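Local coordinates for myosin-17 (Arabidopsis thaliana, PDB 7KFL), which is a plant class XI myosin motor whose globular tail, the part described here, probably recognises cargo for transport along actin, at residues F54-I58 against F155-L159; L85-R90 against V388-S392; R300-A305 against L326-L330; F308-K314 against I338-Y342. One frame throughout, in Å; residues are numbered along the deposited sequence.

The four contacts fall into two pairs on opposite sides of the centre of the largely helical tail. Interactions 1 and 2 adjoin: Leu88 lies against Phe155, and Leu85 packs on Leu159. Interactions 3 and 4 share helix 300-309 and touch through Cys327 and Phe308, their centres about 12 Å apart; the centres of interactions 1 and 4 are about 55 Å apart. Interaction 1 is buried and almost wholly apolar. Interaction 4 is buried too, but encloses a lysine and a tyrosine hydroxyl. Interactions 2 and 3 are only partly buried and mix apolar packing with one hydrogen bond each, to a backbone acceptor in the former and from a backbone donor in the latter.

Interaction 1 (F54-I58 against F155-L159); sequences FDRII and FKQQL
Apolar packing between Phe54, Ile57 and Ile58 on one helix and Phe155 on the other makes up most of this contact. The two rings meet obliquely, their planes 36° apart and their centroids separated by 4.9 Å. Phe54 CD1 comes over one face of Phe155, displaced toward the rim, and lies 3.3 Å from Phe155 CG. Phe155 can reach so far between the helices because its CG stands anti to the backbone N (chi1 175°), which sends the ring across to the neighbouring helix. Ile57 comes in at the ring's edge, where its CG2 branch is 3.7 Å from Phe155 CE1. Ile58 slides past the same ring in the opposite direction, its CD1 3.8 Å from Phe155 CE1, and goes on to touch the backbone N of Leu159. Were Phe155 an alanine, a gap would probably open between the helices, with Phe54 and both isoleucines deprived of their shared partner.

Polar groups enter at Gln158 and, more loosely, at Asp55. The extended Gln158 lays its amide across Ile58, with Gln158 OE1 3.7 Å from Ile58 CG1. The Asp55 carboxylate is nearly coplanar with that amide, but Asp55 OD1 and Gln158 OE1 remain 4.1 Å apart.

Leu88 of helix 71-89 also packs on Phe155, while Leu40 of helix 31-43 touches Phe54 and Ile57. The axes run almost parallel, 7° apart at a closest approach of 10.4 Å, an arrangement characteristic of side-by-side packing within a largely helical bundle, here joining helices 53-65 and 150-186 of the globular tail.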
loop_
_atom_site.group_PDB
_atom_site.type_symbol
_atom_site.label_atom_id
_atom_site.label_comp_id
_atom_site.label_asym_id
_atom_site.label_seq_id
_atom_site.Cartn_x
_atom_site.Cartn_y
_atom_site.Cartn_z
ATOM N N PHE A 54 13.729 13.526 -22.229
ATOM C CA PHE A 54 12.621 12.945 -21.425
ATOM C C PHE A 54 12.668 11.415 -21.512
ATOM O O PHE A 54 12.600 10.760 -20.460
ATOM C CB PHE A 54 11.275 13.497 -21.895
ATOM C CG PHE A 54 11.127 14.987 -21.731
ATOM C CD1 PHE A 54 11.158 15.569 -20.475
ATOM C CD2 PHE A 54 10.954 15.811 -22.833
ATOM C CE1 PHE A 54 11.022 16.940 -20.324
ATOM C CE2 PHE A 54 10.820 17.182 -22.681
ATOM C CZ PHE A 54 10.853 17.744 -21.427
ATOM N N ASP A 55 12.783 10.874 -22.728
ATOM C CA ASP A 55 12.899 9.413 -22.994
ATOM C C ASP A 55 14.048 8.829 -22.165
ATOM O O ASP A 55 13.862 7.745 -21.577
ATOM C CB ASP A 55 13.125 9.120 -24.481
ATOM C CG ASP A 55 11.863 9.132 -25.324
ATOM O OD1 ASP A 55 10.760 9.163 -24.739
ATOM O OD2 ASP A 55 11.994 9.102 -26.563
ATOM N N ARG A 56 15.182 9.529 -22.117
ATOM C CA ARG A 56 16.444 9.038 -21.503
ATOM C C ARG A 56 16.322 9.047 -19.976
ATOM O O ARG A 56 16.865 8.117 -19.346
ATOM C CB ARG A 56 17.621 9.879 -22.002
ATOM C CG ARG A 56 17.878 9.714 -23.492
ATOM C CD ARG A 56 19.343 9.803 -23.860
ATOM N NE ARG A 56 20.158 8.845 -23.125
ATOM C CZ ARG A 56 21.486 8.835 -23.112
ATOM N NH1 ARG A 56 22.167 9.735 -23.802
ATOM N NH2 ARG A 56 22.132 7.923 -22.406
ATOM N N ILE A 57 15.644 10.050 -19.409
ATOM C CA ILE A 57 15.266 10.086 -17.964
ATOM C C ILE A 57 14.432 8.834 -17.662
ATOM O O ILE A 57 14.789 8.103 -16.718
ATOM C CB ILE A 57 14.512 11.384 -17.602
ATOM C CG1 ILE A 57 15.437 12.605 -17.637
ATOM C CG2 ILE A 57 13.818 11.251 -16.253
ATOM C CD1 ILE A 57 14.713 13.931 -17.573
ATOM N N ILE A 58 13.371 8.600 -18.441
ATOM C CA ILE A 58 12.411 7.472 -18.245
ATOM C C ILE A 58 13.178 6.146 -18.343
ATOM O O ILE A 58 12.978 5.288 -17.460
ATOM C CB ILE A 58 11.246 7.551 -19.253
ATOM C CG1 ILE A 58 10.357 8.773 -19.001
ATOM C CG2 ILE A 58 10.434 6.262 -19.262
ATOM C CD1 ILE A 58 9.575 8.730 -17.706
ATOM N N PHE A 155 5.897 13.245 -21.115
ATOM C CA PHE A 155 6.869 12.912 -20.041
ATOM C C PHE A 155 6.161 12.891 -18.683
ATOM O O PHE A 155 6.387 11.936 -17.913
ATOM C CB PHE A 155 8.036 13.900 -20.026
ATOM C CG PHE A 155 8.995 13.695 -18.882
ATOM C CD1 PHE A 155 9.755 12.538 -18.795
ATOM C CD2 PHE A 155 9.131 14.651 -17.886
ATOM C CE1 PHE A 155 10.633 12.346 -17.738
ATOM C CE2 PHE A 155 10.011 14.457 -16.833
ATOM C CZ PHE A 155 10.760 13.306 -16.759
ATOM N N LYS A 156 5.346 13.911 -18.390
ATOM C CA LYS A 156 4.547 13.996 -17.137
ATOM C C LYS A 156 3.657 12.750 -17.035
ATOM O O LYS A 156 3.593 12.154 -15.948
ATOM C CB LYS A 156 3.717 15.283 -17.102
ATOM C CG LYS A 156 2.726 15.372 -15.949
ATOM C CD LYS A 156 2.321 16.787 -15.602
ATOM C CE LYS A 156 0.973 16.864 -14.916
ATOM N NZ LYS A 156 -0.142 16.735 -15.887
ATOM N N GLN A 157 3.014 12.375 -18.143
ATOM C CA GLN A 157 2.129 11.186 -18.257
ATOM C C GLN A 157 2.955 9.907 -18.059
ATOM O O GLN A 157 2.505 9.034 -17.293
ATOM C CB GLN A 157 1.417 11.222 -19.608
ATOM C CG GLN A 157 0.690 9.936 -19.969
ATOM C CD GLN A 157 -0.033 10.083 -21.285
ATOM O OE1 GLN A 157 -0.745 11.062 -21.513
ATOM N NE2 GLN A 157 0.152 9.113 -22.168
ATOM N N GLN A 158 4.113 9.799 -18.719
ATOM C CA GLN A 158 5.023 8.625 -18.615
ATOM C C GLN A 158 5.596 8.534 -17.193
ATOM O O GLN A 158 5.664 7.409 -16.656
ATOM C CB GLN A 158 6.137 8.703 -19.662
ATOM C CG GLN A 158 5.688 8.287 -21.056
ATOM C CD GLN A 158 6.804 8.313 -22.072
ATOM O OE1 GLN A 158 7.961 8.574 -21.754
ATOM N NE2 GLN A 158 6.464 8.032 -23.317
ATOM N N LEU A 159 5.990 9.666 -16.598
ATOM C CA LEU A 159 6.574 9.709 -15.228
ATOM C C LEU A 159 5.501 9.345 -14.195
ATOM O O LEU A 159 5.837 8.619 -13.233
ATOM C CB LEU A 159 7.165 11.095 -14.950
ATOM C CG LEU A 159 7.928 11.233 -13.632
ATOM C CD1 LEU A 159 9.086 10.248 -13.559
ATOM C CD2 LEU A 159 8.435 12.654 -13.445
#

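Interaction 2 (L85-R90 against V388-S392); sequences LLLLQR and VEDIS
Gln89 sets its CG anti to the backbone N (chi1 174°) and then bends at chi2, and Glu389 repeats the same pair of turns from the facing helix, so that amide and carboxylate converge. This is a near-perpendicular helix-helix crossing, at -100° with axes 9.5 Å apart, by which the short C-terminal helix 388-393 packs against the end of helix 71-89. Gln89 NE2 lies 2.7 Å from Glu389 OE1, the two flat groups turned 70° against each other. The glutamine also lies against Val388, its OE1 3.6 Å from Val388 CG1, and its CG is turned to the hydroxyl of Ser392. Shortening Gln89 to a serine is likely to leave the Glu389 carboxylate without this amide neighbour and to uncover one flank of Val388.

Val388 CG1 also approaches Leu85 CB, while Thr160 of helix 150-186 touches both residues as well. Ser392 turns its OG back onto its own helix, where it donates to Glu389 O at 2.7 Å. Its CB is left to meet Leu86 CD2, which also lies over one face of the Arg90 guanidinium. The extended arginine reaches past that leucine, and Arg90 NH2 donates to Ser392 O at 3.2 Å, the oxygen lying at the edge of the guanidinium plane.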
loop_
_atom_site.group_PDB
_atom_site.type_symbol
_atom_site.label_atom_id
_atom_site.label_comp_id
_atom_site.label_asym_id
_atom_site.label_seq_id
_atom_site.Cartn_x
_atom_site.Cartn_y
_atom_site.Cartn_z
ATOM N N LEU A 85 7.303 15.077 -10.209
ATOM C CA LEU A 85 5.899 15.210 -10.686
ATOM C C LEU A 85 5.229 16.409 -10.002
ATOM O O LEU A 85 4.457 17.111 -10.684
ATOM C CB LEU A 85 5.133 13.911 -10.417
ATOM C CG LEU A 85 5.304 12.830 -11.482
ATOM C CD1 LEU A 85 4.895 11.466 -10.949
ATOM C CD2 LEU A 85 4.516 13.173 -12.738
ATOM N N LEU A 86 5.516 16.632 -8.716
ATOM C CA LEU A 86 5.003 17.787 -7.926
ATOM C C LEU A 86 5.442 19.091 -8.606
ATOM O O LEU A 86 4.593 19.990 -8.759
ATOM C CB LEU A 86 5.529 17.678 -6.486
ATOM C CG LEU A 86 5.059 18.730 -5.473
ATOM C CD1 LEU A 86 6.123 19.791 -5.236
ATOM C CD2 LEU A 86 3.741 19.375 -5.872
ATOM N N LEU A 87 6.709 19.171 -9.028
ATOM C CA LEU A 87 7.289 20.350 -9.727
ATOM C C LEU A 87 6.622 20.497 -11.101
ATOM O O LEU A 87 6.161 21.614 -11.410
ATOM C CB LEU A 87 8.806 20.175 -9.863
ATOM C CG LEU A 87 9.589 20.087 -8.554
ATOM C CD1 LEU A 87 10.966 19.483 -8.783
ATOM C CD2 LEU A 87 9.706 21.452 -7.894
ATOM N N LEU A 88 6.566 19.408 -11.878
ATOM C CA LEU A 88 5.923 19.349 -13.221
ATOM C C LEU A 88 4.448 19.764 -13.117
ATOM O O LEU A 88 3.992 20.515 -13.998
ATOM C CB LEU A 88 6.045 17.932 -13.791
ATOM C CG LEU A 88 7.454 17.467 -14.160
ATOM C CD1 LEU A 88 7.402 16.128 -14.878
ATOM C CD2 LEU A 88 8.180 18.494 -15.014
ATOM N N GLN A 89 3.740 19.287 -12.086
ATOM C CA GLN A 89 2.292 19.555 -11.852
ATOM C C GLN A 89 2.058 21.060 -11.678
ATOM O O GLN A 89 1.015 21.543 -12.155
ATOM C CB GLN A 89 1.797 18.784 -10.625
ATOM C CG GLN A 89 0.358 19.098 -10.226
ATOM C CD GLN A 89 -0.656 18.640 -11.246
ATOM O OE1 GLN A 89 -0.408 17.729 -12.036
ATOM N NE2 GLN A 89 -1.823 19.265 -11.230
ATOM N N ARG A 90 2.984 21.765 -11.019
ATOM C CA ARG A 90 2.862 23.207 -10.671
ATOM C C ARG A 90 3.535 24.085 -11.736
ATOM O O ARG A 90 3.464 25.321 -11.592
ATOM C CB ARG A 90 3.485 23.476 -9.298
ATOM C CG ARG A 90 2.745 22.836 -8.132
ATOM C CD ARG A 90 3.404 23.159 -6.802
ATOM N NE ARG A 90 2.789 22.466 -5.674
ATOM C CZ ARG A 90 3.233 22.506 -4.417
ATOM N NH1 ARG A 90 4.310 23.209 -4.104
ATOM N NH2 ARG A 90 2.598 21.834 -3.472
ATOM N N VAL A 388 -1.910 12.550 -9.114
ATOM C CA VAL A 388 -0.742 13.478 -9.012
ATOM C C VAL A 388 -1.190 14.763 -8.302
ATOM O O VAL A 388 -0.353 15.367 -7.603
ATOM C CB VAL A 388 -0.123 13.768 -10.396
ATOM C CG1 VAL A 388 0.956 14.840 -10.335
ATOM C CG2 VAL A 388 0.431 12.506 -11.040
ATOM N N GLU A 389 -2.460 15.155 -8.469
ATOM C CA GLU A 389 -3.075 16.345 -7.821
ATOM C C GLU A 389 -3.175 16.117 -6.306
ATOM O O GLU A 389 -2.895 17.071 -5.558
ATOM C CB GLU A 389 -4.444 16.638 -8.442
ATOM C CG GLU A 389 -5.100 17.910 -7.928
ATOM C CD GLU A 389 -4.375 19.208 -8.244
ATOM O OE1 GLU A 389 -3.512 19.206 -9.145
ATOM O OE2 GLU A 389 -4.682 20.225 -7.588
ATOM N N ASP A 390 -3.566 14.910 -5.872
ATOM C CA ASP A 390 -3.649 14.518 -4.437
ATOM C C ASP A 390 -2.257 14.609 -3.803
ATOM O O ASP A 390 -2.143 15.205 -2.715
ATOM C CB ASP A 390 -4.191 13.097 -4.248
ATOM C CG ASP A 390 -5.670 12.937 -4.552
ATOM O OD1 ASP A 390 -6.391 13.956 -4.533
ATOM O OD2 ASP A 390 -6.089 11.788 -4.800
ATOM N N ILE A 391 -1.250 14.020 -4.460
ATOM C CA ILE A 391 0.173 14.017 -4.003
ATOM C C ILE A 391 0.617 15.469 -3.781
ATOM O O ILE A 391 1.184 15.750 -2.711
ATOM C CB ILE A 391 1.086 13.282 -5.009
ATOM C CG1 ILE A 391 0.763 11.786 -5.071
ATOM C CG2 ILE A 391 2.554 13.533 -4.690
ATOM C CD1 ILE A 391 1.673 10.990 -5.977
ATOM N N SER A 392 0.356 16.346 -4.755
ATOM C CA SER A 392 0.727 17.786 -4.742
ATOM C C SER A 392 -0.092 18.547 -3.690
ATOM O O SER A 392 0.482 19.451 -3.052
ATOM C CB SER A 392 0.561 18.403 -6.109
ATOM O OG SER A 392 -0.810 18.497 -6.467
#

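Interaction 3 (R300-A305 against L326-L330); sequences RHIRQA and LCPVL
One face of the His301 imidazole is covered by Val329, whose CG1 methyl sits over the ring centre, 3.4 Å from the centroid and 15° off the normal: a CH-pi contact. Phe255 of helix 236-260 meets the same histidine edge-to-face. The Arg300 guanidinium likewise has Val329 CG1 over one of its faces, while the other methyl, Val329 CG2, lies 3.6 Å from Arg300 NH1. With CG1 anti to its backbone N (chi1 162°), the valine splits its methyls, CG1 serving both flat groups and CG2 turning to Arg300 NH1 and to the amide of Gln304.

Gln304 runs extended into the bend of the loop. Val329 N donates to Gln304 OE1 at 3.0 Å with an angle of 161° at the hydrogen, and the donor lies in the carbonyl plane on a lone pair. The amide is thereby held among atoms of the turn: Pro328 CD is 3.2 Å from Gln304 OE1, and Leu326 O lies by the aliphatic stem, 3.5 Å from Gln304 CG.

Deeper in, Leu330 CD1 packs against Gln304 CB and His301 O, and Leu330 CD2 approaches Ala305 CB. Cys327, the first residue to leave helical geometry after helix 319-326, brings its SG within 3.4 Å of Gln304 O. Through its hydrogen bond Gln304 ties the turn between helices 319-326 and 332-341 to helix 300-309, a helix-to-loop junction within the DIL domain.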
loop_
_atom_site.group_PDB
_atom_site.type_symbol
_atom_site.label_atom_id
_atom_site.label_comp_id
_atom_site.label_asym_id
_atom_site.label_seq_id
_atom_site.Cartn_x
_atom_site.Cartn_y
_atom_site.Cartn_z
ATOM N N ARG A 300 -11.045 -4.136 10.286
ATOM C CA ARG A 300 -12.362 -4.057 10.981
ATOM C C ARG A 300 -13.138 -5.373 10.816
ATOM O O ARG A 300 -13.847 -5.741 11.769
ATOM C CB ARG A 300 -13.171 -2.847 10.495
ATOM C CG ARG A 300 -13.485 -2.835 9.006
ATOM C CD ARG A 300 -14.002 -1.481 8.548
ATOM N NE ARG A 300 -14.069 -1.379 7.091
ATOM C CZ ARG A 300 -15.155 -1.076 6.376
ATOM N NH1 ARG A 300 -16.312 -0.816 6.967
ATOM N NH2 ARG A 300 -15.074 -1.020 5.057
ATOM N N HIS A 301 -13.010 -6.058 9.671
ATOM C CA HIS A 301 -13.654 -7.374 9.397
ATOM C C HIS A 301 -13.085 -8.440 10.341
ATOM O O HIS A 301 -13.865 -9.012 11.125
ATOM C CB HIS A 301 -13.460 -7.826 7.942
ATOM C CG HIS A 301 -14.221 -7.039 6.928
ATOM N ND1 HIS A 301 -15.446 -7.457 6.441
ATOM C CD2 HIS A 301 -13.927 -5.891 6.280
ATOM C CE1 HIS A 301 -15.881 -6.590 5.550
ATOM N NE2 HIS A 301 -14.967 -5.618 5.435
ATOM N N ILE A 302 -11.781 -8.711 10.243
ATOM C CA ILE A 302 -11.098 -9.792 11.019
ATOM C C ILE A 302 -11.236 -9.496 12.518
ATOM O O ILE A 302 -11.497 -10.446 13.273
ATOM C CB ILE A 302 -9.627 -9.988 10.583
ATOM C CG1 ILE A 302 -8.965 -11.161 11.316
ATOM C CG2 ILE A 302 -8.808 -8.716 10.744
ATOM C CD1 ILE A 302 -9.662 -12.491 11.133
ATOM N N ARG A 303 -11.090 -8.230 12.925
ATOM C CA ARG A 303 -11.216 -7.785 14.341
ATOM C C ARG A 303 -12.584 -8.207 14.893
ATOM O O ARG A 303 -12.617 -8.848 15.965
ATOM C CB ARG A 303 -11.024 -6.268 14.449
ATOM C CG ARG A 303 -9.573 -5.821 14.334
ATOM C CD ARG A 303 -9.441 -4.347 13.999
ATOM N NE ARG A 303 -10.107 -3.496 14.975
ATOM C CZ ARG A 303 -10.354 -2.198 14.815
ATOM N NH1 ARG A 303 -9.993 -1.572 13.706
ATOM N NH2 ARG A 303 -10.969 -1.527 15.774
ATOM N N GLN A 304 -13.659 -7.872 14.173
ATOM C CA GLN A 304 -15.068 -8.138 14.573
ATOM C C GLN A 304 -15.336 -9.648 14.551
ATOM O O GLN A 304 -15.952 -10.144 15.514
ATOM C CB GLN A 304 -16.030 -7.375 13.661
ATOM C CG GLN A 304 -16.089 -5.884 13.972
ATOM C CD GLN A 304 -16.900 -5.097 12.971
ATOM O OE1 GLN A 304 -17.835 -5.605 12.357
ATOM N NE2 GLN A 304 -16.553 -3.829 12.809
ATOM N N ALA A 305 -14.888 -10.342 13.499
ATOM C CA ALA A 305 -15.002 -11.811 13.328
ATOM C C ALA A 305 -14.316 -12.530 14.495
ATOM O O ALA A 305 -14.910 -13.477 15.039
ATOM C CB ALA A 305 -14.405 -12.227 12.007
ATOM N N LEU A 326 -21.652 -6.226 17.858
ATOM C CA LEU A 326 -20.413 -7.052 17.779
ATOM C C LEU A 326 -19.787 -6.981 16.380
ATOM O O LEU A 326 -18.580 -6.679 16.306
ATOM C CB LEU A 326 -20.742 -8.501 18.157
ATOM C CG LEU A 326 -20.686 -8.821 19.651
ATOM C CD1 LEU A 326 -21.318 -10.174 19.939
ATOM C CD2 LEU A 326 -19.254 -8.785 20.169
ATOM N N CYS A 327 -20.554 -7.268 15.322
ATOM C CA CYS A 327 -20.043 -7.448 13.933
ATOM C C CYS A 327 -20.835 -6.606 12.933
ATOM O O CYS A 327 -21.352 -7.136 11.952
ATOM C CB CYS A 327 -20.097 -8.919 13.535
ATOM S SG CYS A 327 -19.283 -10.019 14.722
ATOM N N PRO A 328 -20.918 -5.265 13.113
ATOM C CA PRO A 328 -21.709 -4.411 12.222
ATOM C C PRO A 328 -21.222 -4.331 10.765
ATOM O O PRO A 328 -22.002 -3.917 9.930
ATOM C CB PRO A 328 -21.619 -3.023 12.880
ATOM C CG PRO A 328 -20.343 -3.072 13.689
ATOM C CD PRO A 328 -20.270 -4.498 14.189
ATOM N N VAL A 329 -19.972 -4.720 10.492
ATOM C CA VAL A 329 -19.346 -4.664 9.135
ATOM C C VAL A 329 -19.577 -5.994 8.402
ATOM O O VAL A 329 -19.572 -5.978 7.155
ATOM C CB VAL A 329 -17.849 -4.306 9.227
ATOM C CG1 VAL A 329 -17.085 -4.649 7.955
ATOM C CG2 VAL A 329 -17.653 -2.840 9.583
ATOM N N LEU A 330 -19.770 -7.096 9.134
ATOM C CA LEU A 330 -19.961 -8.452 8.547
ATOM C C LEU A 330 -21.365 -8.566 7.948
ATOM O O LEU A 330 -22.321 -8.071 8.575
ATOM C CB LEU A 330 -19.740 -9.529 9.617
ATOM C CG LEU A 330 -18.315 -10.069 9.722
ATOM C CD1 LEU A 330 -17.363 -9.003 10.245
ATOM C CD2 LEU A 330 -18.270 -11.304 10.608
#

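Interaction 4 (F308-K314 against I338-Y342); sequences FLVIHQK and ISTMY
Phe308 opens the contact by sliding past Ile338 in the opposite direction, its CD2 3.5 Å from Ile338 CG2. Its far end reaches Ser339, whose OG is 3.5 Å from Phe308 CZ but is hydrogen-bonded to Leu335 O in its own helix. Leu309 follows, its CD2 branch approaching the Tyr342 ring in plane at the edge, 3.7 Å from Tyr342 CD1.

The chain then runs through a loop to Lys314, which comes back over the tyrosine. Extended to CE and bent only at the last torsion (chi4 70°), the lysine lays CD and CE over one face of the Tyr342 ring, CD making a CH-pi contact 4.2 Å from the centroid. That final bend brings Lys314 NZ to Tyr342 OH, to which it donates at 2.8 Å. Lys314 NZ also donates to Leu309 O at 3.1 Å, from above the carbonyl plane, and to Ile311 O at 3.0 Å, nearly in line with the C=O bond. Three oxygens thus accept from this buried amine, which would probably ease the cost of burying its charge; the Tyr342 hydroxyl is also hydrogen-bonded to that of Thr349. The lysine fastens a loop that joins the ends of helices 300-309 and 332-341 in the DIL domain.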
loop_
_atom_site.group_PDB
_atom_site.type_symbol
_atom_site.label_atom_id
_atom_site.label_comp_id
_atom_site.label_asym_id
_atom_site.label_seq_id
_atom_site.Cartn_x
_atom_site.Cartn_y
_atom_site.Cartn_z
ATOM N N PHE A 308 -16.242 -12.057 17.655
ATOM C CA PHE A 308 -17.346 -13.052 17.697
ATOM C C PHE A 308 -16.815 -14.384 18.240
ATOM O O PHE A 308 -17.404 -14.897 19.204
ATOM C CB PHE A 308 -17.985 -13.230 16.316
ATOM C CG PHE A 308 -19.050 -14.297 16.256
ATOM C CD1 PHE A 308 -20.337 -14.040 16.706
ATOM C CD2 PHE A 308 -18.764 -15.559 15.757
ATOM C CE1 PHE A 308 -21.315 -15.023 16.654
ATOM C CE2 PHE A 308 -19.742 -16.542 15.709
ATOM C CZ PHE A 308 -21.015 -16.271 16.157
ATOM N N LEU A 309 -15.736 -14.912 17.648
ATOM C CA LEU A 309 -15.180 -16.263 17.951
ATOM C C LEU A 309 -14.850 -16.406 19.445
ATOM O O LEU A 309 -14.958 -17.540 19.951
ATOM C CB LEU A 309 -13.928 -16.510 17.100
ATOM C CG LEU A 309 -14.167 -16.807 15.619
ATOM C CD1 LEU A 309 -12.847 -16.868 14.867
ATOM C CD2 LEU A 309 -14.939 -18.104 15.424
ATOM N N VAL A 310 -14.457 -15.319 20.120
ATOM C CA VAL A 310 -13.949 -15.346 21.527
ATOM C C VAL A 310 -15.050 -14.943 22.519
ATOM O O VAL A 310 -14.798 -15.080 23.732
ATOM C CB VAL A 310 -12.702 -14.457 21.714
ATOM C CG1 VAL A 310 -11.581 -14.850 20.763
ATOM C CG2 VAL A 310 -13.022 -12.971 21.596
ATOM N N ILE A 311 -16.203 -14.447 22.053
ATOM C CA ILE A 311 -17.289 -13.947 22.950
ATOM C C ILE A 311 -17.839 -15.138 23.744
ATOM O O ILE A 311 -17.974 -16.231 23.156
ATOM C CB ILE A 311 -18.394 -13.195 22.176
ATOM C CG1 ILE A 311 -19.121 -12.186 23.071
ATOM C CG2 ILE A 311 -19.376 -14.154 21.518
ATOM C CD1 ILE A 311 -18.314 -10.948 23.395
ATOM N N HIS A 312 -18.115 -14.930 25.035
ATOM C CA HIS A 312 -18.663 -15.948 25.972
ATOM C C HIS A 312 -20.184 -16.026 25.808
ATOM O O HIS A 312 -20.803 -14.985 25.498
ATOM C CB HIS A 312 -18.267 -15.628 27.421
ATOM C CG HIS A 312 -16.796 -15.660 27.669
ATOM N ND1 HIS A 312 -16.037 -16.795 27.458
ATOM C CD2 HIS A 312 -15.946 -14.712 28.120
ATOM C CE1 HIS A 312 -14.779 -16.542 27.761
ATOM N NE2 HIS A 312 -14.697 -15.271 28.169
ATOM N N GLN A 313 -20.753 -17.219 26.009
ATOM C CA GLN A 313 -22.219 -17.476 26.005
ATOM C C GLN A 313 -22.821 -16.964 24.691
ATOM O O GLN A 313 -23.589 -15.986 24.735
ATOM C CB GLN A 313 -22.868 -16.816 27.223
ATOM C CG GLN A 313 -22.273 -17.269 28.550
ATOM C CD GLN A 313 -22.996 -16.687 29.739
ATOM O OE1 GLN A 313 -23.480 -17.412 30.606
ATOM N NE2 GLN A 313 -23.078 -15.367 29.790
ATOM N N LYS A 314 -22.465 -17.602 23.571
ATOM C CA LYS A 314 -23.020 -17.318 22.219
ATOM C C LYS A 314 -24.498 -17.704 22.162
ATOM O O LYS A 314 -25.288 -16.993 21.543
ATOM C CB LYS A 314 -22.220 -18.052 21.137
ATOM C CG LYS A 314 -20.800 -17.542 20.926
ATOM C CD LYS A 314 -20.009 -18.364 19.930
ATOM C CE LYS A 314 -18.559 -17.944 19.836
ATOM N NZ LYS A 314 -17.796 -18.297 21.057
ATOM N N ILE A 338 -19.604 -18.586 9.584
ATOM C CA ILE A 338 -18.814 -18.550 10.852
ATOM C C ILE A 338 -19.619 -19.259 11.950
ATOM O O ILE A 338 -19.030 -20.096 12.656
ATOM C CB ILE A 338 -18.437 -17.101 11.235
ATOM C CG1 ILE A 338 -17.445 -16.498 10.237
ATOM C CG2 ILE A 338 -17.901 -17.029 12.658
ATOM C CD1 ILE A 338 -17.271 -14.999 10.362
ATOM N N SER A 339 -20.912 -18.946 12.071
ATOM C CA SER A 339 -21.838 -19.473 13.110
ATOM C C SER A 339 -22.040 -20.987 12.956
ATOM O O SER A 339 -22.071 -21.680 13.988
ATOM C CB SER A 339 -23.160 -18.744 13.071
ATOM O OG SER A 339 -22.996 -17.380 13.436
ATOM N N THR A 340 -22.187 -21.481 11.723
ATOM C CA THR A 340 -22.537 -22.896 11.413
ATOM C C THR A 340 -21.281 -23.779 11.391
ATOM O O THR A 340 -21.428 -24.996 11.592
ATOM C CB THR A 340 -23.298 -23.003 10.086
ATOM O OG1 THR A 340 -22.522 -22.366 9.072
ATOM C CG2 THR A 340 -24.675 -22.381 10.153
ATOM N N MET A 341 -20.103 -23.195 11.145
ATOM C CA MET A 341 -18.811 -23.926 11.024
ATOM C C MET A 341 -18.044 -23.876 12.354
ATOM O O MET A 341 -17.083 -24.660 12.501
ATOM C CB MET A 341 -17.953 -23.321 9.907
ATOM C CG MET A 341 -17.032 -24.322 9.240
ATOM S SD MET A 341 -16.384 -23.710 7.665
ATOM C CE MET A 341 -15.386 -22.334 8.233
ATOM N N TYR A 342 -18.461 -23.003 13.280
ATOM C CA TYR A 342 -17.854 -22.807 14.623
ATOM C C TYR A 342 -17.808 -24.137 15.383
ATOM O O TYR A 342 -18.804 -24.882 15.357
ATOM C CB TYR A 342 -18.638 -21.764 15.426
ATOM C CG TYR A 342 -18.111 -21.522 16.817
ATOM C CD1 TYR A 342 -17.033 -20.679 17.038
ATOM C CD2 TYR A 342 -18.685 -22.138 17.918
ATOM C CE1 TYR A 342 -16.540 -20.452 18.313
ATOM C CE2 TYR A 342 -18.207 -21.920 19.199
ATOM C CZ TYR A 342 -17.130 -21.073 19.399
ATOM O OH TYR A 342 -16.654 -20.853 20.660
#